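Local coordinates for protein N-(5'-phosphoribosyl)anthranilate isomerase (Pyrococcus furiosus, PDB 4AAJ) that catalyses the isomerisation of N-(5-phospho-beta-D-ribosyl)anthranilate to 1-(2-carboxyphenylamino)-1-deoxy-D-ribulose 5-phosphate, the third step from chorismate to tryptophan, at residues 73-78 and 95-100; 79-84 and 108-113; 102-107 and 142-147; 149-154 and 175-180. One frame throughout, in Å; residues are numbered along the deposited sequence. Where two conformers were deposited one is given.

Contact 1: 73-78 and 95-100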
loop_
_atom_site.group_PDB
_atom_site.type_symbol
_atom_site.label_atom_id
_atom_site.label_comp_id
_atom_site.label_asym_id
_atom_site.label_seq_id
_atom_site.Cartn_x
_atom_site.Cartn_y
_atom_site.Cartn_z
ATOM N N PHE A 73 -4.187 -4.753 -5.125
ATOM C CA PHE A 73 -2.754 -4.660 -5.338
ATOM C C PHE A 73 -2.097 -6.017 -5.063
ATOM O O PHE A 73 -2.348 -6.618 -4.034
ATOM C CB PHE A 73 -2.167 -3.576 -4.434
ATOM C CG PHE A 73 -2.386 -2.177 -4.972
ATOM C CD1 PHE A 73 -3.602 -1.521 -4.774
ATOM C CD2 PHE A 73 -1.386 -1.548 -5.705
ATOM C CE1 PHE A 73 -3.815 -0.239 -5.308
ATOM C CE2 PHE A 73 -1.581 -0.267 -6.231
ATOM C CZ PHE A 73 -2.802 0.379 -6.032
ATOM N N LEU A 74 -1.281 -6.476 -6.001
ATOM C CA LEU A 74 -0.394 -7.626 -5.752
ATOM C C LEU A 74 0.837 -7.082 -5.021
ATOM O O LEU A 74 1.629 -6.340 -5.601
ATOM C CB LEU A 74 -0.014 -8.264 -7.079
ATOM C CG LEU A 74 0.718 -9.610 -7.054
ATOM C CD1 LEU A 74 -0.268 -10.673 -6.586
ATOM C CD2 LEU A 74 1.267 -9.916 -8.443
ATOM N N VAL A 75 0.968 -7.428 -3.738
ATOM C CA VAL A 75 1.956 -6.806 -2.841
ATOM C C VAL A 75 3.074 -7.810 -2.638
ATOM O O VAL A 75 2.804 -8.948 -2.277
ATOM C CB VAL A 75 1.337 -6.496 -1.466
ATOM C CG1 VAL A 75 2.338 -5.818 -0.536
ATOM C CG2 VAL A 75 0.074 -5.637 -1.609
ATOM N N SER A 76 4.314 -7.402 -2.863
ATOM C CA SER A 76 5.417 -8.341 -2.687
ATOM C C SER A 76 6.752 -7.643 -2.425
ATOM O O SER A 76 6.947 -6.472 -2.789
ATOM C CB SER A 76 5.542 -9.205 -3.928
ATOM O OG SER A 76 6.465 -10.279 -3.731
ATOM N N THR A 77 7.666 -8.393 -1.807
ATOM C CA THR A 77 9.038 -7.937 -1.626
ATOM C C THR A 77 9.945 -8.456 -2.740
ATOM O O THR A 77 11.158 -8.256 -2.691
ATOM C CB THR A 77 9.577 -8.401 -0.259
ATOM O OG1 THR A 77 9.434 -9.820 -0.162
ATOM C CG2 THR A 77 8.802 -7.745 0.879
ATOM N N MET A 78 9.374 -9.110 -3.746
ATOM C CA MET A 78 10.169 -9.558 -4.897
ATOM C C MET A 78 10.966 -8.403 -5.488
ATOM O O MET A 78 10.486 -7.272 -5.548
ATOM C CB MET A 78 9.277 -10.128 -5.989
ATOM C CG MET A 78 8.685 -11.481 -5.669
ATOM S SD MET A 78 7.651 -12.046 -7.021
ATOM C CE MET A 78 6.283 -10.888 -6.951
ATOM N N TYR A 95 -2.700 -4.120 -10.662
ATOM C CA TYR A 95 -2.134 -3.193 -9.684
ATOM C C TYR A 95 -1.078 -3.955 -8.932
ATOM O O TYR A 95 -1.347 -5.069 -8.470
ATOM C CB TYR A 95 -3.198 -2.738 -8.675
ATOM C CG TYR A 95 -4.323 -1.952 -9.324
ATOM C CD1 TYR A 95 -5.414 -2.605 -9.902
ATOM C CD2 TYR A 95 -4.283 -0.557 -9.352
ATOM C CE1 TYR A 95 -6.444 -1.882 -10.511
ATOM C CE2 TYR A 95 -5.292 0.178 -9.959
ATOM C CZ TYR A 95 -6.368 -0.489 -10.529
ATOM O OH TYR A 95 -7.374 0.252 -11.111
ATOM N N ILE A 96 0.105 -3.367 -8.803
ATOM C CA ILE A 96 1.164 -3.975 -7.976
ATOM C C ILE A 96 1.723 -3.005 -6.955
ATOM O O ILE A 96 1.744 -1.783 -7.166
ATOM C CB ILE A 96 2.303 -4.588 -8.821
ATOM C CG1 ILE A 96 3.178 -3.510 -9.490
ATOM C CG2 ILE A 96 1.732 -5.576 -9.833
ATOM C CD1 ILE A 96 4.417 -4.082 -10.172
ATOM N N GLN A 97 2.171 -3.564 -5.837
ATOM C CA GLN A 97 2.766 -2.772 -4.780
ATOM C C GLN A 97 4.129 -3.366 -4.518
ATOM O O GLN A 97 4.257 -4.510 -4.072
ATOM C CB GLN A 97 1.890 -2.768 -3.546
ATOM C CG GLN A 97 2.482 -2.028 -2.356
ATOM C CD GLN A 97 1.488 -1.935 -1.226
ATOM O OE1 GLN A 97 0.313 -1.663 -1.448
ATOM N NE2 GLN A 97 1.948 -2.180 -0.014
ATOM N N VAL A 98 5.153 -2.593 -4.861
ATOM C CA VAL A 98 6.521 -3.080 -4.793
ATOM C C VAL A 98 7.188 -2.629 -3.490
ATOM O O VAL A 98 7.347 -1.423 -3.260
ATOM C CB VAL A 98 7.335 -2.581 -6.008
ATOM C CG1 VAL A 98 8.757 -3.115 -5.934
ATOM C CG2 VAL A 98 6.667 -3.003 -7.322
ATOM N N HIS A 99 7.557 -3.594 -2.638
ATOM C CA HIS A 99 8.319 -3.288 -1.424
ATOM C C HIS A 99 9.671 -3.938 -1.506
ATOM O O HIS A 99 9.973 -4.927 -0.826
ATOM C CB HIS A 99 7.546 -3.679 -0.154
ATOM C CG HIS A 99 8.280 -3.380 1.142
ATOM N ND1 HIS A 99 9.163 -2.369 1.267
ATOM C CD2 HIS A 99 8.210 -3.994 2.391
ATOM C CE1 HIS A 99 9.648 -2.348 2.524
ATOM N NE2 HIS A 99 9.059 -3.338 3.213
ATOM N N SER A 100 10.525 -3.374 -2.364
ATOM C CA SER A 100 11.871 -3.927 -2.567
ATOM C C SER A 100 12.736 -2.940 -3.318
ATOM O O SER A 100 12.250 -1.890 -3.698
ATOM C CB SER A 100 11.825 -5.212 -3.392
ATOM O OG SER A 100 11.465 -4.924 -4.735
#

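Contact 2: 79-84 and 108-113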
loop_
_atom_site.group_PDB
_atom_site.type_symbol
_atom_site.label_atom_id
_atom_site.label_comp_id
_atom_site.label_asym_id
_atom_site.label_seq_id
_atom_site.Cartn_x
_atom_site.Cartn_y
_atom_site.Cartn_z
ATOM N N VAL A 79 12.185 -8.717 -5.921
ATOM C CA VAL A 79 13.106 -7.749 -6.497
ATOM C C VAL A 79 13.156 -7.890 -8.024
ATOM O O VAL A 79 13.226 -6.896 -8.747
ATOM C CB VAL A 79 14.538 -7.951 -5.938
ATOM C CG1 VAL A 79 15.515 -6.978 -6.594
ATOM C CG2 VAL A 79 14.567 -7.797 -4.422
ATOM N N GLY A 80 13.097 -9.125 -8.499
ATOM C CA GLY A 80 13.411 -9.442 -9.896
ATOM C C GLY A 80 12.326 -9.108 -10.903
ATOM O O GLY A 80 11.153 -9.459 -10.718
ATOM N N PHE A 81 12.737 -8.432 -11.977
ATOM C CA PHE A 81 11.845 -8.125 -13.092
ATOM C C PHE A 81 11.028 -9.353 -13.490
ATOM O O PHE A 81 9.809 -9.280 -13.617
ATOM C CB PHE A 81 12.639 -7.594 -14.300
ATOM C CG PHE A 81 11.856 -7.594 -15.584
ATOM C CD1 PHE A 81 10.808 -6.693 -15.779
ATOM C CD2 PHE A 81 12.155 -8.507 -16.599
ATOM C CE1 PHE A 81 10.074 -6.708 -16.960
ATOM C CE2 PHE A 81 11.428 -8.523 -17.779
ATOM C CZ PHE A 81 10.384 -7.629 -17.957
ATOM N N SER A 82 11.699 -10.479 -13.685
ATOM C CA SER A 82 11.017 -11.675 -14.184
ATOM C C SER A 82 10.160 -12.442 -13.174
ATOM O O SER A 82 9.178 -13.081 -13.562
ATOM C CB SER A 82 11.990 -12.597 -14.918
ATOM O OG SER A 82 12.527 -11.911 -16.033
ATOM N N GLU A 83 10.488 -12.384 -11.883
ATOM C CA GLU A 83 9.555 -12.960 -10.916
ATOM C C GLU A 83 8.285 -12.111 -10.803
ATOM O O GLU A 83 7.220 -12.665 -10.636
ATOM C CB GLU A 83 10.167 -13.267 -9.536
ATOM C CG GLU A 83 10.903 -12.126 -8.862
ATOM C CD GLU A 83 11.569 -12.539 -7.548
ATOM O OE1 GLU A 83 11.253 -13.632 -7.018
ATOM O OE2 GLU A 83 12.410 -11.766 -7.043
ATOM N N TRP A 84 8.416 -10.793 -10.899
ATOM C CA TRP A 84 7.243 -9.905 -11.006
ATOM C C TRP A 84 6.378 -10.220 -12.199
ATOM O O TRP A 84 5.163 -10.392 -12.061
ATOM C CB TRP A 84 7.667 -8.443 -11.017
ATOM C CG TRP A 84 7.741 -7.873 -9.632
ATOM C CD1 TRP A 84 8.877 -7.498 -8.918
ATOM C CD2 TRP A 84 6.616 -7.615 -8.736
ATOM N NE1 TRP A 84 8.541 -7.026 -7.674
ATOM C CE2 TRP A 84 7.188 -7.070 -7.502
ATOM C CE3 TRP A 84 5.225 -7.754 -8.840
ATOM C CZ2 TRP A 84 6.394 -6.695 -6.426
ATOM C CZ3 TRP A 84 4.441 -7.368 -7.745
ATOM C CH2 TRP A 84 5.008 -6.858 -6.570
ATOM N N ASP A 108 9.694 0.325 -14.772
ATOM C CA ASP A 108 9.290 0.925 -16.034
ATOM C C ASP A 108 8.879 -0.124 -17.064
ATOM O O ASP A 108 7.874 0.052 -17.761
ATOM C CB ASP A 108 10.390 1.831 -16.590
ATOM C CG ASP A 108 9.857 2.833 -17.599
ATOM O OD1 ASP A 108 8.755 3.392 -17.375
ATOM O OD2 ASP A 108 10.537 3.057 -18.620
ATOM N N THR A 109 9.645 -1.207 -17.157
ATOM C CA THR A 109 9.347 -2.283 -18.108
ATOM C C THR A 109 8.075 -3.067 -17.749
ATOM O O THR A 109 7.320 -3.464 -18.638
ATOM C CB THR A 109 10.553 -3.232 -18.296
ATOM O OG1 THR A 109 11.719 -2.459 -18.604
ATOM C CG2 THR A 109 10.294 -4.222 -19.429
ATOM N N LEU A 110 7.826 -3.281 -16.453
ATOM C CA LEU A 110 6.570 -3.889 -16.022
ATOM C C LEU A 110 5.355 -3.051 -16.434
ATOM O O LEU A 110 4.351 -3.603 -16.877
ATOM C CB LEU A 110 6.546 -4.149 -14.507
ATOM C CG LEU A 110 7.561 -5.145 -13.945
ATOM C CD1 LEU A 110 7.518 -5.087 -12.426
ATOM C CD2 LEU A 110 7.307 -6.558 -14.441
ATOM N N LYS A 111 5.460 -1.732 -16.303
ATOM C CA LYS A 111 4.383 -0.828 -16.739
ATOM C C LYS A 111 4.095 -0.946 -18.229
ATOM O O LYS A 111 2.941 -1.052 -18.627
ATOM C CB LYS A 111 4.705 0.623 -16.388
ATOM C CG LYS A 111 4.554 0.952 -14.914
ATOM C CD LYS A 111 5.012 2.368 -14.567
ATOM C CE LYS A 111 4.275 3.450 -15.350
ATOM N NZ LYS A 111 2.801 3.485 -15.120
ATOM N N LYS A 112 5.147 -0.950 -19.043
ATOM C CA LYS A 112 4.993 -0.976 -20.501
ATOM C C LYS A 112 4.451 -2.312 -20.981
ATOM O O LYS A 112 3.448 -2.355 -21.697
ATOM C CB LYS A 112 6.309 -0.643 -21.213
ATOM C CG LYS A 112 6.921 0.699 -20.833
ATOM C CD LYS A 112 5.939 1.855 -20.989
ATOM C CE LYS A 112 6.453 3.122 -20.315
ATOM N NZ LYS A 112 7.794 3.536 -20.818
ATOM N N GLU A 113 5.101 -3.397 -20.564
ATOM C CA GLU A 113 4.734 -4.740 -21.008
ATOM C C GLU A 113 3.362 -5.175 -20.513
ATOM O O GLU A 113 2.616 -5.826 -21.243
ATOM C CB GLU A 113 5.810 -5.754 -20.589
ATOM C CG GLU A 113 5.529 -7.192 -21.001
ATOM C CD GLU A 113 6.722 -8.117 -20.816
ATOM O OE1 GLU A 113 7.779 -7.662 -20.331
ATOM O OE2 GLU A 113 6.598 -9.312 -21.153
#

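Contact 3: 102-107 and 142-147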
loop_
_atom_site.group_PDB
_atom_site.type_symbol
_atom_site.label_atom_id
_atom_site.label_comp_id
_atom_site.label_asym_id
_atom_site.label_seq_id
_atom_site.Cartn_x
_atom_site.Cartn_y
_atom_site.Cartn_z
ATOM N N ALA A 102 13.838 -3.380 -6.331
ATOM C CA ALA A 102 13.643 -3.560 -7.772
ATOM C C ALA A 102 13.978 -2.248 -8.474
ATOM O O ALA A 102 13.506 -1.187 -8.083
ATOM C CB ALA A 102 12.206 -3.974 -8.079
ATOM N N LEU A 103 14.806 -2.336 -9.506
ATOM C CA LEU A 103 15.343 -1.145 -10.167
ATOM C C LEU A 103 14.261 -0.322 -10.882
ATOM O O LEU A 103 13.236 -0.871 -11.295
ATOM C CB LEU A 103 16.445 -1.560 -11.150
ATOM C CG LEU A 103 17.733 -2.158 -10.562
ATOM C CD1 LEU A 103 18.586 -2.758 -11.667
ATOM C CD2 LEU A 103 18.537 -1.127 -9.783
ATOM N N PRO A 104 14.478 1.001 -11.021
ATOM C CA PRO A 104 13.589 1.812 -11.851
ATOM C C PRO A 104 13.311 1.148 -13.208
ATOM O O PRO A 104 12.169 1.163 -13.680
ATOM C CB PRO A 104 14.388 3.099 -12.053
ATOM C CG PRO A 104 15.207 3.213 -10.812
ATOM C CD PRO A 104 15.575 1.807 -10.446
ATOM N N GLN A 105 14.340 0.543 -13.808
ATOM C CA GLN A 105 14.208 -0.091 -15.128
ATOM C C GLN A 105 13.211 -1.245 -15.126
ATOM O O GLN A 105 12.487 -1.453 -16.096
ATOM C CB GLN A 105 15.567 -0.575 -15.649
ATOM C CG GLN A 105 16.518 0.537 -16.060
ATOM C CD GLN A 105 17.226 1.216 -14.896
ATOM O OE1 GLN A 105 17.006 0.888 -13.721
ATOM N NE2 GLN A 105 18.090 2.171 -15.220
ATOM N N THR A 106 13.190 -1.994 -14.028
ATOM C CA THR A 106 12.256 -3.092 -13.845
ATOM C C THR A 106 10.832 -2.556 -13.728
ATOM O O THR A 106 9.911 -3.044 -14.386
ATOM C CB THR A 106 12.624 -3.891 -12.576
ATOM O OG1 THR A 106 13.824 -4.642 -12.821
ATOM C CG2 THR A 106 11.506 -4.838 -12.179
ATOM N N ILE A 107 10.659 -1.536 -12.894
ATOM C CA ILE A 107 9.351 -0.929 -12.712
ATOM C C ILE A 107 8.827 -0.367 -14.038
ATOM O O ILE A 107 7.666 -0.579 -14.402
ATOM C CB ILE A 107 9.387 0.143 -11.600
ATOM C CG1 ILE A 107 9.430 -0.548 -10.226
ATOM C CG2 ILE A 107 8.217 1.107 -11.741
ATOM C CD1 ILE A 107 9.799 0.361 -9.074
ATOM N N ILE A 142 12.628 9.064 -4.776
ATOM C CA ILE A 142 11.333 8.845 -5.433
ATOM C C ILE A 142 11.365 9.207 -6.932
ATOM O O ILE A 142 10.917 8.423 -7.770
ATOM C CB ILE A 142 10.207 9.599 -4.678
ATOM C CG1 ILE A 142 9.910 8.903 -3.337
ATOM C CG2 ILE A 142 8.937 9.726 -5.512
ATOM C CD1 ILE A 142 9.142 9.751 -2.342
ATOM N N SER A 143 11.910 10.379 -7.265
ATOM C CA SER A 143 11.987 10.826 -8.661
ATOM C C SER A 143 12.877 9.928 -9.543
ATOM O O SER A 143 12.843 10.034 -10.768
ATOM C CB SER A 143 12.424 12.302 -8.744
ATOM O OG SER A 143 13.749 12.484 -8.270
ATOM N N ARG A 144 13.655 9.051 -8.912
ATOM C CA ARG A 144 14.478 8.049 -9.601
ATOM C C ARG A 144 13.635 6.897 -10.180
ATOM O O ARG A 144 13.933 6.371 -11.254
ATOM C CB ARG A 144 15.538 7.512 -8.637
ATOM C CG ARG A 144 16.502 6.489 -9.218
ATOM C CD ARG A 144 17.452 5.988 -8.143
ATOM N NE ARG A 144 17.849 4.597 -8.356
ATOM C CZ ARG A 144 18.435 3.831 -7.438
ATOM N NH1 ARG A 144 18.698 4.312 -6.227
ATOM N NH2 ARG A 144 18.759 2.578 -7.729
ATOM N N TYR A 145 12.585 6.512 -9.461
ATOM C CA TYR A 145 11.634 5.512 -9.955
ATOM C C TYR A 145 10.487 6.230 -10.660
ATOM O O TYR A 145 10.265 7.414 -10.434
ATOM C CB TYR A 145 11.117 4.651 -8.799
ATOM C CG TYR A 145 12.213 3.918 -8.049
ATOM C CD1 TYR A 145 12.996 4.573 -7.105
ATOM C CD2 TYR A 145 12.474 2.573 -8.293
ATOM C CE1 TYR A 145 14.006 3.913 -6.423
ATOM C CE2 TYR A 145 13.479 1.903 -7.612
ATOM C CZ TYR A 145 14.240 2.575 -6.682
ATOM O OH TYR A 145 15.243 1.919 -6.004
ATOM N N ASN A 146 9.782 5.521 -11.535
ATOM C CA ASN A 146 8.654 6.097 -12.260
ATOM C C ASN A 146 7.340 5.476 -11.776
ATOM O O ASN A 146 6.520 5.007 -12.572
ATOM C CB ASN A 146 8.854 5.914 -13.773
ATOM C CG ASN A 146 7.728 6.509 -14.596
ATOM O OD1 ASN A 146 7.299 7.638 -14.359
ATOM N ND2 ASN A 146 7.238 5.744 -15.571
ATOM N N ALA A 147 7.149 5.478 -10.458
ATOM C CA ALA A 147 5.983 4.835 -9.851
ATOM C C ALA A 147 4.738 5.693 -10.011
ATOM O O ALA A 147 4.814 6.922 -9.962
ATOM C CB ALA A 147 6.243 4.519 -8.383
HETATM O O HOH W 1 10.665 3.529 -13.125
#

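Contact 4: 149-154 and 175-180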
loop_
_atom_site.group_PDB
_atom_site.type_symbol
_atom_site.label_atom_id
_atom_site.label_comp_id
_atom_site.label_asym_id
_atom_site.label_seq_id
_atom_site.Cartn_x
_atom_site.Cartn_y
_atom_site.Cartn_z
ATOM N N MET A 149 2.220 5.645 -7.882
ATOM C CA MET A 149 1.847 6.118 -6.545
ATOM C C MET A 149 2.965 5.780 -5.584
ATOM O O MET A 149 3.646 4.769 -5.748
ATOM C CB MET A 149 0.518 5.494 -6.084
ATOM C CG MET A 149 -0.002 5.967 -4.717
ATOM S SD MET A 149 -0.124 7.768 -4.504
ATOM C CE MET A 149 -1.404 8.133 -5.709
ATOM N N VAL A 150 3.164 6.644 -4.596
ATOM C CA VAL A 150 4.170 6.421 -3.570
ATOM C C VAL A 150 3.485 5.977 -2.281
ATOM O O VAL A 150 2.520 6.591 -1.815
ATOM C CB VAL A 150 5.011 7.705 -3.317
ATOM C CG1 VAL A 150 5.753 7.625 -1.996
ATOM C CG2 VAL A 150 5.991 7.944 -4.448
ATOM N N LEU A 151 3.995 4.910 -1.691
ATOM C CA LEU A 151 3.540 4.487 -0.386
ATOM C C LEU A 151 4.691 4.747 0.575
ATOM O O LEU A 151 5.832 4.405 0.266
ATOM C CB LEU A 151 3.154 3.002 -0.395
ATOM C CG LEU A 151 2.846 2.321 0.945
ATOM C CD1 LEU A 151 1.558 2.816 1.575
ATOM C CD2 LEU A 151 2.784 0.804 0.747
ATOM N N LEU A 152 4.401 5.402 1.695
ATOM C CA LEU A 152 5.418 5.681 2.717
ATOM C C LEU A 152 5.164 4.810 3.932
ATOM O O LEU A 152 4.089 4.879 4.527
ATOM C CB LEU A 152 5.410 7.163 3.119
ATOM C CG LEU A 152 5.706 8.222 2.049
ATOM C CD1 LEU A 152 5.725 9.607 2.701
ATOM C CD2 LEU A 152 7.004 7.946 1.314
ATOM N N ASP A 153 6.153 3.984 4.282
ATOM C CA ASP A 153 6.067 3.085 5.441
ATOM C C ASP A 153 6.655 3.742 6.667
ATOM O O ASP A 153 7.844 4.057 6.676
ATOM C CB ASP A 153 6.870 1.802 5.212
ATOM C CG ASP A 153 6.383 0.996 4.045
ATOM O OD1 ASP A 153 5.153 0.865 3.870
ATOM O OD2 ASP A 153 7.246 0.472 3.310
ATOM N N THR A 154 5.832 3.918 7.698
ATOM C CA THR A 154 6.278 4.434 8.992
ATOM C C THR A 154 7.030 3.356 9.780
ATOM O O THR A 154 6.546 2.233 9.942
ATOM C CB THR A 154 5.089 4.974 9.820
ATOM O OG1 THR A 154 4.567 6.149 9.190
ATOM C CG2 THR A 154 5.515 5.313 11.257
ATOM N N PRO A 175 1.749 13.224 -4.308
ATOM C CA PRO A 175 0.702 12.386 -3.722
ATOM C C PRO A 175 1.341 11.178 -3.057
ATOM O O PRO A 175 2.184 10.540 -3.660
ATOM C CB PRO A 175 -0.104 11.910 -4.942
ATOM C CG PRO A 175 0.243 12.870 -6.035
ATOM C CD PRO A 175 1.681 13.216 -5.782
ATOM N N VAL A 176 0.973 10.911 -1.811
ATOM C CA VAL A 176 1.448 9.711 -1.109
ATOM C C VAL A 176 0.329 9.001 -0.367
ATOM O O VAL A 176 -0.645 9.620 0.067
ATOM C CB VAL A 176 2.589 9.991 -0.090
ATOM C CG1 VAL A 176 3.779 10.676 -0.745
ATOM C CG2 VAL A 176 2.089 10.801 1.089
ATOM N N ILE A 177 0.492 7.689 -0.205
ATOM C CA ILE A 177 -0.323 6.908 0.715
ATOM C C ILE A 177 0.579 6.629 1.899
ATOM O O ILE A 177 1.721 6.238 1.708
ATOM C CB ILE A 177 -0.752 5.558 0.068
ATOM C CG1 ILE A 177 -1.422 5.790 -1.289
ATOM C CG2 ILE A 177 -1.622 4.738 1.005
ATOM C CD1 ILE A 177 -2.695 6.593 -1.243
ATOM N N VAL A 178 0.096 6.872 3.111
ATOM C CA VAL A 178 0.928 6.658 4.292
ATOM C C VAL A 178 0.470 5.381 5.026
ATOM O O VAL A 178 -0.715 5.081 5.081
ATOM C CB VAL A 178 0.953 7.928 5.175
ATOM C CG1 VAL A 178 -0.411 8.182 5.818
ATOM C CG2 VAL A 178 2.067 7.862 6.216
ATOM N N ALA A 179 1.416 4.603 5.534
ATOM C CA ALA A 179 1.077 3.361 6.231
ATOM C C ALA A 179 2.021 3.120 7.392
ATOM O O ALA A 179 3.145 3.629 7.405
ATOM C CB ALA A 179 1.121 2.180 5.278
ATOM N N GLY A 180 1.563 2.321 8.349
ATOM C CA GLY A 180 2.404 1.887 9.451
ATOM C C GLY A 180 1.740 2.197 10.770
ATOM O O GLY A 180 1.690 3.357 11.204
#

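Contact 1: 73-78 and 95-100
Met78 O takes two donors: Ser100 OG, 2.7 Å away and above the carbonyl plane, and the indole NE1 of Trp84. Ser100 OG in turn accepts from Ala102 N, tying both strand-to-helix loops together. Before these loops, 73-76 and 95-98 run parallel as neighbouring strands of the TIM barrel, the two ends of a beta-alpha-beta unit around helix 81-91. The backbone ladder starts with Leu74 N bonded to Tyr95 O at 2.8 Å and closes with His99 N on Ser76 O at 2.9 Å. Ser76 OG, which also bonds Val48 O, accepts from Met78 N at 3.1 Å in an ST turn. On the face shared by Val75 and Gln97 the two side chains run alongside, CG1 of Val75 lying 3.7 Å from NE2 of Gln97. Gln97 CG stands anti to its own nitrogen (chi1 176°) and the chain stays extended, carrying OE1 to Lys24 NZ. At the other end Tyr95 CB sits over the Phe73 ring, 3.7 Å from its centroid, a CH-pi contact, while the two rings meet obliquely. Met78 O, Ser76 OG and Ser100 OG are thus satisfied at the loop end, whereas the strand start adds apolar Tyr95-Phe73 contact.

Contact 2: 79-84 and 108-113
The Phe81 ring reaches across from the first turn of helix 81-91 to three side chains of helix 104-114, two successive outer helices of the barrel. Its CG is swung away from the backbone nitrogen (chi1 165°), which carries the ring out to the neighbouring helix. There CE1 lies 3.5 Å from CG2 of Thr109 and 3.7 Å from CD2 of Leu110. The Leu110 side chain slides past the ring in the opposite direction: CD2 mainly meets Phe81, while CD1 packs 3.6 Å from CB of Trp84. Trp84 contributes mainly its CB and the near rim of the indole, which leads off toward Leu74, Ile96 and Val98 on the strands beneath. In Thr109 the methyl CG2, rather than OG1, faces the ring; the hydroxyl bonds back to Gln105 O. Glu113 stretches out in an extended chain (chi1 180°) to bring OE1 to 3.5 Å from CZ of Phe81. This oxygen arrives at the ring edge, near its plane, with the carboxylate turned 43° from the ring.

The start of helix 81-91 is fixed locally. Glu83 folds back so that OE2 accepts from Gly80 N, the N-cap residue, at 3.1 Å through its anti lone pair, and from Val79 N at 3.3 Å from above the carboxylate plane. The interface between the helices is therefore apolar toward the barrel, and at the solvent rim the partly positive ring edge probably attracts the Glu113 carboxylate.

Contact 3: 102-107 and 142-147
Tyr145 lies against Pro104 where two outer helices of the TIM barrel come together: the first turn of helix 104-114 meets the loop that leaves helix 131-144. The tight part is built around the tyrosine ring. Pro104 CG sits over one face, 4.0 Å from the ring centroid and offset toward the rim, in a CH-pi contact, while Pro104 CD approaches CE2 of Tyr145 to 3.5 Å. CB and CG of the same proline also press on the backbone oxygen of Arg144. CE2 of Tyr145 has Ala102 O only 3.1 Å away, in the ring plane at the edge, where a C-H points at the carbonyl oxygen. Ile107 comes in roughly at a right angle, puts CD1 3.6 Å from CD2 of Tyr145, and also touches Val118 and Lys120 of strand 117-123. Lys120 also makes a cation-pi interaction with the tyrosine.

The outer side is looser. Arg144 sets out with CG anti to the backbone nitrogen (chi1 -178°) and bends at chi3, so that its guanidinium runs past the start of helix 104-114. Leu103 CD2 is 4.2 Å from NH2 of Arg144, near the guanidinium plane, and Pro104 CG lies obliquely, 3.9 Å from NE. Tyr145 OH stands over the centre of the guanidinium face, so the arginine covers the hydroxyl end of the tyrosine. Farther along, the two backbones part and a water bridges them: it donates to Pro104 O at 2.9 Å and accepts from Asn146 N at 2.7 Å.

Contact 4: 149-154 and 175-180
The peptide groups of Val150, Leu152, Ile177 and Ala179 meet through N-H and C=O, joining 149-154 and 175-180 as adjacent parallel strands of the TIM barrel. Ile177 N bonds Val150 O and Leu152 N bonds Ile177 O, each at 2.8 Å, followed by Ala179 N to Leu152 O at 2.9 Å. One face of this ribbon carries Leu151, Ile177, Asp153 and Ala179 and looks into the barrel. There Leu151 CD1 touches Ile177 CG2 and Ala179 CB, 3.8 Å from each, and lies nearer still to Ile177 O. Its CG stands anti to the backbone nitrogen (chi1 171°), and the turn at chi2 brings CD1 toward the neighbouring strand. The other face bears Val150, Leu152, Val176 and Val178. Val150 CG1 and Val176 CG1 lie alongside at 3.8 Å, and Leu152 crosses obliquely toward Val176, both covered by Val170 of helix 165-173.

At the strand start Met149 CG lies 3.7 Å from CG1 of Ile177, and bends at chi2 and chi3 bring the methyl beside the Pro175 ring. At the far end Gly180 lies about 4 Å from a bound sulfate, most likely picked up from the crystallisation solution but consistent with the phosphate pocket of such barrels. Thr154, poorly ordered before the unmodelled residues 155-161, is still tied to the sheet by its backbone N, 2.7 Å from Ala179 O.

In the fold
Contacts 1 and 4 belong to the closed eight-stranded barrel, joining its third strand to the fourth and its sixth to the seventh; their centres are 13 Å apart, and Gln97 of contact 1 packs on Leu151 of contact 4 inside it. Contacts 2 and 3 lie in the outer helical layer, centres 10 Å apart, and share helix 104-114, which meets helix 81-91 on one flank and the end of helix 131-144 on another. Along the chain contact 2 alternates with contacts 1 and 3, while contact 4 follows last. The contacts thus tie successive strands to the helices outside them over part of the barrel of this monomeric enzyme.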